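Local coordinates for protein pectinesterase 1 (Solanum lycopersicum, PDB 1XG2) that hydrolyses the methyl esters of pectin in the plant cell wall, releasing methanol, and may prepare fruit walls for softening during ripening, at residues Tyr36-Thr41 against Val58-Tyr63; Leu94-Ile99 against Ile122-Ile127; Lys165-Ala170 against Phe199-Ala204; Met232-Gly237 against Phe262-Pro267. One frame throughout, in Å; residues are numbered along the deposited sequence.

Interaction 1: residues Tyr36-Thr41 against Val58-Tyr63; sequences YVKRGT and VGDGMY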
# COMPACT_ATOMS: atom_id res chain seq x y z
N TYR A 36 -15.62 3.48 18.94
CA TYR A 36 -16.17 4.79 18.58
C TYR A 36 -15.34 5.85 19.28
O TYR A 36 -15.16 5.79 20.48
CB TYR A 36 -17.66 4.87 18.98
CG TYR A 36 -18.30 6.25 18.94
CD1 TYR A 36 -18.11 7.11 17.87
CD2 TYR A 36 -19.13 6.70 19.98
CE1 TYR A 36 -18.72 8.37 17.82
CE2 TYR A 36 -19.73 7.96 19.95
CZ TYR A 36 -19.51 8.79 18.86
OH TYR A 36 -20.10 10.05 18.81
N VAL A 37 -14.84 6.82 18.53
CA VAL A 37 -14.02 7.89 19.05
C VAL A 37 -14.82 9.18 18.97
O VAL A 37 -15.07 9.70 17.87
CB VAL A 37 -12.71 8.05 18.25
CG1 VAL A 37 -11.80 9.05 18.92
CG2 VAL A 37 -12.01 6.70 18.07
N LYS A 38 -15.24 9.70 20.12
CA LYS A 38 -16.00 10.94 20.19
C LYS A 38 -15.20 12.14 19.71
O LYS A 38 -13.97 12.07 19.63
CB LYS A 38 -16.48 11.20 21.61
CG LYS A 38 -17.53 10.22 22.11
CD LYS A 38 -18.42 10.92 23.15
CE LYS A 38 -19.28 9.95 23.95
NZ LYS A 38 -20.13 10.66 24.97
N ARG A 39 -15.90 13.23 19.40
CA ARG A 39 -15.28 14.41 18.82
C ARG A 39 -14.15 14.92 19.69
O ARG A 39 -14.18 14.81 20.92
CB ARG A 39 -16.31 15.53 18.56
CG ARG A 39 -16.90 16.18 19.82
CD ARG A 39 -18.13 17.03 19.54
NE ARG A 39 -19.22 16.22 18.97
CZ ARG A 39 -20.44 16.68 18.68
NH1 ARG A 39 -20.76 17.96 18.89
NH2 ARG A 39 -21.34 15.86 18.17
N GLY A 40 -13.13 15.44 19.02
CA GLY A 40 -11.92 15.88 19.68
C GLY A 40 -10.72 15.63 18.78
O GLY A 40 -10.82 14.94 17.76
N THR A 41 -9.60 16.22 19.17
CA THR A 41 -8.33 16.02 18.49
C THR A 41 -7.43 15.21 19.41
O THR A 41 -7.20 15.60 20.55
CB THR A 41 -7.75 17.37 18.11
OG1 THR A 41 -8.57 17.96 17.09
CG2 THR A 41 -6.37 17.23 17.47
N VAL A 58 -14.27 4.17 14.35
CA VAL A 58 -15.23 5.11 13.79
C VAL A 58 -15.29 6.34 14.68
O VAL A 58 -15.41 6.21 15.89
CB VAL A 58 -16.63 4.44 13.59
CG1 VAL A 58 -17.19 3.91 14.88
CG2 VAL A 58 -17.60 5.38 12.93
N GLY A 59 -15.19 7.52 14.07
CA GLY A 59 -15.31 8.77 14.79
C GLY A 59 -16.69 9.40 14.67
O GLY A 59 -17.65 8.77 14.20
N ASP A 60 -16.76 10.66 15.06
CA ASP A 60 -18.00 11.43 15.10
C ASP A 60 -18.21 12.21 13.80
O ASP A 60 -19.08 13.07 13.73
CB ASP A 60 -17.91 12.43 16.28
CG ASP A 60 -19.01 12.26 17.29
OD1 ASP A 60 -20.15 11.90 16.92
OD2 ASP A 60 -18.81 12.48 18.51
N GLY A 61 -17.42 11.90 12.78
CA GLY A 61 -17.40 12.67 11.55
C GLY A 61 -15.99 13.08 11.17
O GLY A 61 -15.18 13.37 12.04
N MET A 62 -15.73 13.15 9.86
CA MET A 62 -14.39 13.43 9.36
C MET A 62 -13.86 14.83 9.69
O MET A 62 -12.67 15.05 9.60
CB MET A 62 -14.34 13.24 7.85
CG MET A 62 -15.26 14.17 7.05
SD MET A 62 -14.87 14.23 5.31
CE MET A 62 -14.97 12.55 4.89
N TYR A 63 -14.75 15.75 10.07
CA TYR A 63 -14.33 17.09 10.52
C TYR A 63 -14.24 17.19 12.05
O TYR A 63 -13.53 18.05 12.56
CB TYR A 63 -15.24 18.19 9.96
CG TYR A 63 -15.43 18.11 8.47
CD1 TYR A 63 -16.69 18.04 7.91
CD2 TYR A 63 -14.33 18.08 7.61
CE1 TYR A 63 -16.85 17.96 6.53
CE2 TYR A 63 -14.48 17.97 6.25
CZ TYR A 63 -15.73 17.92 5.71
OH TYR A 63 -15.88 17.82 4.35
O HOH W 1 -22.43 12.86 17.97

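Interaction 2: residues Leu94-Ile99 against Ile122-Ile127; sequences LQDICI and INRCRI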
# COMPACT_ATOMS: atom_id res chain seq x y z
N LEU A 94 -11.94 1.90 8.79
CA LEU A 94 -11.76 3.22 9.35
C LEU A 94 -12.86 4.10 8.75
O LEU A 94 -13.11 4.09 7.53
CB LEU A 94 -10.38 3.76 8.98
CG LEU A 94 -9.96 5.08 9.62
CD1 LEU A 94 -9.71 4.87 11.09
CD2 LEU A 94 -8.73 5.66 8.93
N GLN A 95 -13.52 4.86 9.61
CA GLN A 95 -14.71 5.60 9.19
C GLN A 95 -14.98 6.85 10.01
O GLN A 95 -14.72 6.88 11.21
CB GLN A 95 -15.94 4.68 9.24
CG GLN A 95 -17.21 5.25 8.62
CD GLN A 95 -18.37 4.31 8.78
OE1 GLN A 95 -19.24 4.51 9.64
NE2 GLN A 95 -18.37 3.25 7.98
N ASP A 96 -15.50 7.87 9.32
CA ASP A 96 -15.97 9.12 9.92
C ASP A 96 -14.95 9.77 10.83
O ASP A 96 -15.24 10.13 11.96
CB ASP A 96 -17.28 8.89 10.69
CG ASP A 96 -18.43 8.55 9.78
OD1 ASP A 96 -18.56 9.19 8.71
OD2 ASP A 96 -19.24 7.64 10.06
N ILE A 97 -13.73 9.90 10.32
CA ILE A 97 -12.61 10.32 11.16
C ILE A 97 -11.55 10.96 10.26
O ILE A 97 -11.49 10.69 9.08
CB ILE A 97 -12.05 9.11 11.95
CG1 ILE A 97 -11.14 9.58 13.10
CG2 ILE A 97 -11.31 8.14 11.03
CD1 ILE A 97 -10.83 8.50 14.09
N CYS A 98 -10.75 11.83 10.85
CA CYS A 98 -9.61 12.45 10.15
C CYS A 98 -8.32 11.87 10.71
O CYS A 98 -8.19 11.73 11.91
CB CYS A 98 -9.61 13.97 10.37
SG CYS A 98 -8.11 14.78 9.74
N ILE A 99 -7.40 11.48 9.83
CA ILE A 99 -6.04 11.14 10.22
C ILE A 99 -5.16 12.18 9.57
O ILE A 99 -5.23 12.40 8.38
CB ILE A 99 -5.63 9.73 9.73
CG1 ILE A 99 -6.67 8.66 10.11
CG2 ILE A 99 -4.25 9.36 10.30
CD1 ILE A 99 -7.00 8.58 11.58
N ILE A 122 -11.71 2.14 4.03
CA ILE A 122 -11.60 3.49 4.57
C ILE A 122 -12.81 4.24 3.99
O ILE A 122 -12.87 4.52 2.80
CB ILE A 122 -10.23 4.10 4.18
CG1 ILE A 122 -9.08 3.34 4.86
CG2 ILE A 122 -10.12 5.55 4.62
CD1 ILE A 122 -8.74 2.01 4.22
N ASN A 123 -13.76 4.57 4.86
CA ASN A 123 -15.06 5.10 4.48
C ASN A 123 -15.32 6.44 5.15
O ASN A 123 -15.28 6.54 6.36
CB ASN A 123 -16.13 4.10 4.93
CG ASN A 123 -17.52 4.44 4.41
OD1 ASN A 123 -18.53 4.18 5.06
ND2 ASN A 123 -17.57 5.07 3.24
N ARG A 124 -15.58 7.46 4.35
CA ARG A 124 -15.93 8.79 4.85
C ARG A 124 -14.85 9.32 5.81
O ARG A 124 -15.16 9.78 6.90
CB ARG A 124 -17.29 8.77 5.56
CG ARG A 124 -18.45 8.40 4.63
CD ARG A 124 -19.82 8.73 5.22
NE ARG A 124 -20.05 8.09 6.51
CZ ARG A 124 -20.71 6.94 6.70
NH1 ARG A 124 -21.26 6.27 5.69
NH2 ARG A 124 -20.85 6.47 7.92
N CYS A 125 -13.59 9.20 5.38
CA CYS A 125 -12.46 9.70 6.16
C CYS A 125 -11.80 10.86 5.46
O CYS A 125 -11.93 11.00 4.26
CB CYS A 125 -11.43 8.59 6.34
SG CYS A 125 -12.03 7.30 7.44
N ARG A 126 -11.07 11.68 6.22
CA ARG A 126 -10.28 12.77 5.70
C ARG A 126 -8.82 12.46 6.05
O ARG A 126 -8.50 12.37 7.22
CB ARG A 126 -10.73 14.09 6.34
CG ARG A 126 -10.12 15.35 5.73
CD ARG A 126 -10.81 16.67 6.13
NE ARG A 126 -11.01 16.72 7.58
CZ ARG A 126 -10.17 17.24 8.45
NH1 ARG A 126 -9.02 17.79 8.05
NH2 ARG A 126 -10.46 17.21 9.74
N ILE A 127 -7.96 12.27 5.06
CA ILE A 127 -6.55 11.96 5.30
C ILE A 127 -5.76 13.15 4.82
O ILE A 127 -5.81 13.49 3.67
CB ILE A 127 -6.15 10.67 4.55
CG1 ILE A 127 -7.22 9.56 4.73
CG2 ILE A 127 -4.80 10.20 5.01
CD1 ILE A 127 -7.48 9.12 6.16

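Interaction 3: residues Lys165-Ala170 against Phe199-Ala204; sequences KCQLVA and FCNIIA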
# COMPACT_ATOMS: atom_id res chain seq x y z
N LYS A 165 -15.31 7.37 -5.58
CA LYS A 165 -16.06 8.52 -5.07
C LYS A 165 -15.32 9.26 -3.94
O LYS A 165 -15.92 9.69 -2.96
CB LYS A 165 -17.47 8.11 -4.65
CG LYS A 165 -18.23 7.36 -5.74
CD LYS A 165 -19.35 8.16 -6.35
CE LYS A 165 -20.04 7.39 -7.50
NZ LYS A 165 -21.20 6.53 -7.07
N CYS A 166 -14.01 9.39 -4.11
CA CYS A 166 -13.18 10.18 -3.22
C CYS A 166 -12.83 11.50 -3.89
O CYS A 166 -12.81 11.59 -5.11
CB CYS A 166 -11.89 9.44 -2.89
SG CYS A 166 -12.16 7.91 -1.95
N GLN A 167 -12.54 12.51 -3.08
CA GLN A 167 -11.98 13.75 -3.57
C GLN A 167 -10.48 13.72 -3.24
O GLN A 167 -10.09 13.66 -2.08
CB GLN A 167 -12.69 14.94 -2.92
CG GLN A 167 -14.19 14.89 -3.13
CD GLN A 167 -14.90 16.22 -2.91
OE1 GLN A 167 -14.88 17.10 -3.78
NE2 GLN A 167 -15.55 16.35 -1.76
N LEU A 168 -9.67 13.70 -4.29
CA LEU A 168 -8.22 13.69 -4.20
C LEU A 168 -7.77 15.11 -4.51
O LEU A 168 -7.89 15.59 -5.64
CB LEU A 168 -7.63 12.68 -5.17
CG LEU A 168 -8.28 11.29 -5.11
CD1 LEU A 168 -7.60 10.34 -6.07
CD2 LEU A 168 -8.23 10.75 -3.72
N VAL A 169 -7.30 15.79 -3.47
CA VAL A 169 -7.12 17.23 -3.46
C VAL A 169 -5.64 17.57 -3.32
O VAL A 169 -5.04 17.39 -2.25
CB VAL A 169 -7.90 17.87 -2.30
CG1 VAL A 169 -7.85 19.40 -2.42
CG2 VAL A 169 -9.35 17.38 -2.29
N ALA A 170 -5.06 18.04 -4.41
CA ALA A 170 -3.70 18.55 -4.36
C ALA A 170 -3.72 19.96 -3.74
O ALA A 170 -4.60 20.76 -4.04
CB ALA A 170 -3.08 18.56 -5.73
N PHE A 199 -14.39 7.20 -10.47
CA PHE A 199 -15.48 8.08 -10.03
C PHE A 199 -15.03 9.07 -8.95
O PHE A 199 -15.80 9.40 -8.05
CB PHE A 199 -16.69 7.30 -9.50
CG PHE A 199 -17.04 6.09 -10.31
CD1 PHE A 199 -17.30 4.89 -9.68
CD2 PHE A 199 -17.15 6.15 -11.69
CE1 PHE A 199 -17.64 3.76 -10.41
CE2 PHE A 199 -17.49 5.02 -12.43
CZ PHE A 199 -17.74 3.83 -11.78
N CYS A 200 -13.80 9.54 -9.06
CA CYS A 200 -13.23 10.45 -8.10
C CYS A 200 -13.22 11.87 -8.66
O CYS A 200 -13.44 12.11 -9.85
CB CYS A 200 -11.81 10.01 -7.75
SG CYS A 200 -11.77 8.54 -6.67
N ASN A 201 -12.96 12.81 -7.76
CA ASN A 201 -12.77 14.21 -8.07
C ASN A 201 -11.32 14.53 -7.81
O ASN A 201 -10.92 14.50 -6.66
CB ASN A 201 -13.63 15.00 -7.09
CG ASN A 201 -14.40 16.11 -7.74
OD1 ASN A 201 -14.87 15.98 -8.87
ND2 ASN A 201 -14.60 17.21 -6.99
N ILE A 202 -10.53 14.82 -8.84
CA ILE A 202 -9.14 15.22 -8.63
C ILE A 202 -9.05 16.70 -8.89
O ILE A 202 -9.16 17.16 -10.04
CB ILE A 202 -8.17 14.44 -9.54
CG1 ILE A 202 -8.48 12.94 -9.46
CG2 ILE A 202 -6.74 14.73 -9.12
CD1 ILE A 202 -7.56 12.06 -10.28
N ILE A 203 -8.86 17.45 -7.81
CA ILE A 203 -9.05 18.89 -7.82
C ILE A 203 -7.98 19.60 -7.00
O ILE A 203 -7.19 18.96 -6.29
CB ILE A 203 -10.44 19.22 -7.26
CG1 ILE A 203 -10.60 18.69 -5.82
CG2 ILE A 203 -11.51 18.63 -8.17
CD1 ILE A 203 -11.88 19.13 -5.14
N ALA A 204 -7.98 20.92 -7.11
CA ALA A 204 -7.08 21.77 -6.35
C ALA A 204 -7.76 22.30 -5.09
O ALA A 204 -8.95 22.60 -5.08
CB ALA A 204 -6.63 22.94 -7.22

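Interaction 4: residues Met232-Gly237 against Phe262-Pro267; sequences MESYLG and FMNNGP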
# COMPACT_ATOMS: atom_id res chain seq x y z
N MET A 232 -9.84 6.47 -13.97
CA MET A 232 -10.97 6.30 -14.88
C MET A 232 -12.30 6.84 -14.38
O MET A 232 -12.55 6.91 -13.18
CB MET A 232 -11.10 4.83 -15.29
CG MET A 232 -11.30 3.83 -14.22
SD MET A 232 -11.00 2.12 -14.84
CE MET A 232 -11.49 1.26 -13.40
N GLU A 233 -13.15 7.23 -15.33
CA GLU A 233 -14.45 7.79 -15.04
C GLU A 233 -14.40 8.84 -13.93
O GLU A 233 -15.29 8.90 -13.08
CB GLU A 233 -15.45 6.68 -14.70
CG GLU A 233 -15.77 5.77 -15.88
CD GLU A 233 -16.80 6.36 -16.87
OE1 GLU A 233 -17.37 7.46 -16.63
OE2 GLU A 233 -17.02 5.70 -17.91
N SER A 234 -13.37 9.66 -13.97
CA SER A 234 -13.14 10.66 -12.93
C SER A 234 -13.10 12.07 -13.52
O SER A 234 -12.86 12.27 -14.72
CB SER A 234 -11.82 10.39 -12.21
OG SER A 234 -11.85 9.17 -11.49
N TYR A 235 -13.37 13.04 -12.65
CA TYR A 235 -13.25 14.44 -12.98
C TYR A 235 -11.84 14.88 -12.67
O TYR A 235 -11.36 14.69 -11.55
CB TYR A 235 -14.25 15.27 -12.20
CG TYR A 235 -14.09 16.77 -12.39
CD1 TYR A 235 -14.84 17.45 -13.35
CD2 TYR A 235 -13.19 17.51 -11.60
CE1 TYR A 235 -14.69 18.83 -13.53
CE2 TYR A 235 -13.04 18.89 -11.79
CZ TYR A 235 -13.80 19.53 -12.75
OH TYR A 235 -13.66 20.89 -12.94
N LEU A 236 -11.18 15.48 -13.66
CA LEU A 236 -9.84 16.02 -13.52
C LEU A 236 -9.89 17.54 -13.68
O LEU A 236 -10.28 18.04 -14.75
CB LEU A 236 -8.93 15.43 -14.59
CG LEU A 236 -8.31 14.05 -14.28
CD1 LEU A 236 -9.36 13.06 -13.91
CD2 LEU A 236 -7.49 13.53 -15.46
N GLY A 237 -9.52 18.27 -12.63
CA GLY A 237 -9.49 19.72 -12.66
C GLY A 237 -8.38 20.25 -13.54
O GLY A 237 -7.51 19.50 -13.99
N PHE A 262 -9.10 6.26 -18.68
CA PHE A 262 -10.31 5.75 -19.33
C PHE A 262 -11.49 6.64 -18.98
O PHE A 262 -11.90 6.71 -17.83
CB PHE A 262 -10.59 4.32 -18.86
CG PHE A 262 -11.88 3.71 -19.37
CD1 PHE A 262 -12.00 3.31 -20.69
CD2 PHE A 262 -12.95 3.50 -18.51
CE1 PHE A 262 -13.19 2.72 -21.15
CE2 PHE A 262 -14.13 2.91 -18.96
CZ PHE A 262 -14.24 2.52 -20.28
N MET A 263 -12.03 7.32 -19.98
CA MET A 263 -13.32 8.02 -19.90
C MET A 263 -13.38 9.05 -18.75
O MET A 263 -14.39 9.22 -18.08
CB MET A 263 -14.42 6.97 -19.70
CG MET A 263 -14.53 6.01 -20.89
SD MET A 263 -15.00 6.86 -22.41
CE MET A 263 -14.84 5.47 -23.53
N ASN A 264 -12.30 9.78 -18.55
CA ASN A 264 -12.31 10.91 -17.62
C ASN A 264 -12.97 12.15 -18.24
O ASN A 264 -13.16 12.23 -19.45
CB ASN A 264 -10.89 11.24 -17.18
CG ASN A 264 -10.23 10.09 -16.44
OD1 ASN A 264 -10.86 9.44 -15.62
ND2 ASN A 264 -8.97 9.85 -16.74
N ASN A 265 -13.34 13.09 -17.39
CA ASN A 265 -13.96 14.33 -17.84
C ASN A 265 -13.38 15.50 -17.06
O ASN A 265 -12.60 15.29 -16.13
CB ASN A 265 -15.49 14.25 -17.67
CG ASN A 265 -15.91 14.24 -16.22
OD1 ASN A 265 -16.35 15.26 -15.68
ND2 ASN A 265 -15.78 13.10 -15.57
N GLY A 266 -13.72 16.72 -17.47
CA GLY A 266 -13.23 17.92 -16.82
C GLY A 266 -12.09 18.59 -17.56
O GLY A 266 -11.55 18.04 -18.52
N PRO A 267 -11.75 19.80 -17.14
CA PRO A 267 -10.76 20.63 -17.87
C PRO A 267 -9.35 20.06 -17.94
O PRO A 267 -8.59 20.48 -18.79
CB PRO A 267 -10.76 21.96 -17.09
CG PRO A 267 -11.91 21.93 -16.17
CD PRO A 267 -12.31 20.50 -15.97
O HOH W 2 -16.85 11.90 -13.17

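Interaction 1: residues Tyr36-Thr41 against Val58-Tyr63
Tyr36 lays one edge of its ring along the backbone of the neighbouring segment, with CD1 3.5 Å from Val58 O and CE1 3.8 Å from Gly59 O. Its CG stands anti to the backbone N (chi1 168°), which sends the phenol on toward the carboxylate of Asp60. The hydrogen bond from Tyr36 OH to Asp60 OD1 measures 2.6 Å, although the hydroxyl is modelled too close to the Asp60 carboxylate, so its place is less sure. Ring and carboxylate planes stand 84° apart. Tyr36 and Val58 are bridged between strands 33-37 and 55-59, adjacent parallel strands on successive coils of a right-handed beta-helix; there Val37 N donates to Val58 O at 2.8 Å. Beyond the bridge, Asp60 reaches back to the turn: Arg39 N gives a bent bond (137°) to the anti lone pair of Asp60 OD2, 3.1 Å away. Arg39 NE makes a long salt bridge of 3.8 Å to Asp60 OD2, and a water hydrogen-bonded to Asp60 OD1 also meets Arg39 NH2 weakly. An alanine in place of Asp60 would probably leave Arg39 N without this acceptor and the Arg39 guanidinium without its somewhat distant counter-charge. Thr65 OG1 is hydrogen-bonded to both Asp60 N and Val37 O.

Interaction 2: residues Leu94-Ile99 against Ile122-Ile127
Arg124 grips the Asp96 carboxylate with two nearly straight bonds, NE to Asp96 OD1 and NH2 to Asp96 OD2, each 2.9 Å. Its CG lies anti to the carbonyl carbon (chi1 -63°), and a bend at chi3 turns NE and NH2 side-on to the acid. Both oxygens are met on their syn sides, and the two planes are 28° apart. The pair sits at matching bends of two successive coils of the pectinesterase beta-helix, where the backbone leaves one parallel sheet for the next; both residues have positive phi. A lysine in place of Asp96 is likely to leave the Arg124 guanidinium without its counter-charge and facing a like one. A backbone ladder aligns the two bends. Leading into the bend, Asn123 N donates to Leu94 O at 2.8 Å, and at it Asp96 N donates to Asn123 O; after it, Arg126 N donates to Ile97 O and Ile99 N to Arg126 O. Inside the bend, Cys125 SG fits between Leu94 CG (3.7 Å) and Ile97 CG2 (3.8 Å), while Cys125 N is hydrogen-bonded to Ser146 OG. Cys98 and Cys125 form a disulfide in the native protein but are not bonded in this model, Cys98 SG being 8.8 Å from Cys125 SG. The Cys98 sulfur lies over one face of the Arg126 guanidinium, whose NH2 is hydrogen-bonded to Met62 O; Cys98 SG is 3.4 Å from Arg126 NH2.

Interaction 3: residues Lys165-Ala170 against Phe199-Ala204
Lys165 passes its aliphatic chain beside the foot of Phe199, where a kink at chi2 (-109°) brings Lys165 CE alongside Phe199 CB at 3.9 Å; its NZ ends in a salt bridge with Asp317. At Cys166 the backbone N donates to a sulfur, Cys200 SG, over 3.5 Å. Cys166 and Cys200 form a disulfide in the native protein, yet they are not bonded in this model: Cys166 SG and Cys200 SG are 4.8 Å apart. Cys166 O in turn receives Asn201 N. Gln167 and Asn201 lie side by side and point the same way, joined by a hydrogen bond of 3.2 Å from Asn201 ND2 to Gln167 OE1. The bond is bent, 139° at the hydrogen, and Gln167 OE1 lies out of the Asn201 amide plane. Leu168 is held on both backbone polar atoms: its N reaches Asn201 O at 2.8 Å, and its O takes Ile203 N at 3.0 Å. Val169 then sets CG2 4.0 Å from Ile203 CG1, on the same face as the two amides. Last comes Ala170, whose N donates to Ile203 O at 3.0 Å. The unbroken parallel register of strands 167-170 and 201-204, inclined by only 24°, with like residues stacked in register (Leu168 on Ile202, Ala170 on Ala204), is that of neighbouring coils in a right-handed parallel beta-helix.

Interaction 4: residues Met232-Gly237 against Phe262-Pro267
Met232 and Phe262 begin a parallel run between two late coils of the beta-helix, in which 262-267 follows 232-237 with end-to-end directions only 9° apart. Backbone hydrogen bonds set the register. Glu233 N donates to Phe262 O at 2.8 Å; farther along, Asn265 N donates to Ser234 O at 2.8 Å and Leu236 N to Asn265 O at 2.9 Å. Between these rungs a side chain replaces a backbone carbonyl: Asn264 OD1 accepts Ser234 N at 3.0 Å, with the donor in the carbonyl plane and on a lone pair. The other end of that amide is fixed as well, because Asn264 ND2 is hydrogen-bonded to Val231 O, so the group is held against rotation from both sides. Ser234 OG is used too, donating to Met232 O within its own segment and hydrogen-bonding Cys200 N on the preceding coil. One water adds a looser link, accepting from Asn265 ND2 at 2.9 Å and reaching Glu233 O weakly.

Apolar contacts lie at both ends and in the middle. Met232 CB meets the Phe262 ring at its edge and in its plane, while the two CB atoms, Met232 CB and Phe262 CB, are 3.6 Å apart. The Met232 sulfur completes a Met-aromatic contact, with SD 5.5 Å from the centroid of the Phe262 ring and 59° off its normal, an oblique approach. In the middle, Leu236 CD1 packs against the Asn264 side chain. At the far end a side chain at Gly266 would run into Leu236 O and the Tyr235 ring. A chi1 of 174° swings that ring past Gly266 until Tyr235 OH stands 3.3 Å from Pro267 CD.

The four contacts follow one another along the chain in series and sample the beta-helix from near its N-terminal end toward its C-terminal end. Interactions 1 and 2 have centres about 9 Å apart and meet through neighbouring strands 55-59 and 93-95 of one parallel sheet, where Gly59 N probably bonds Gln95 O. Interactions 3 and 4, centres about 10 Å apart, are joined through neighbouring strands 201-204 and 235-236. Between these two groups, the centres of interactions 2 and 3 are about 15 Å apart and their nearest atoms about 6 Å; the centres of interactions 1 and 4 are about 32 Å apart. The same coil-on-coil stacking thus recurs down the elongated catalytic domain, with interactions 2 and 3 nearer the predicted active-site aspartates.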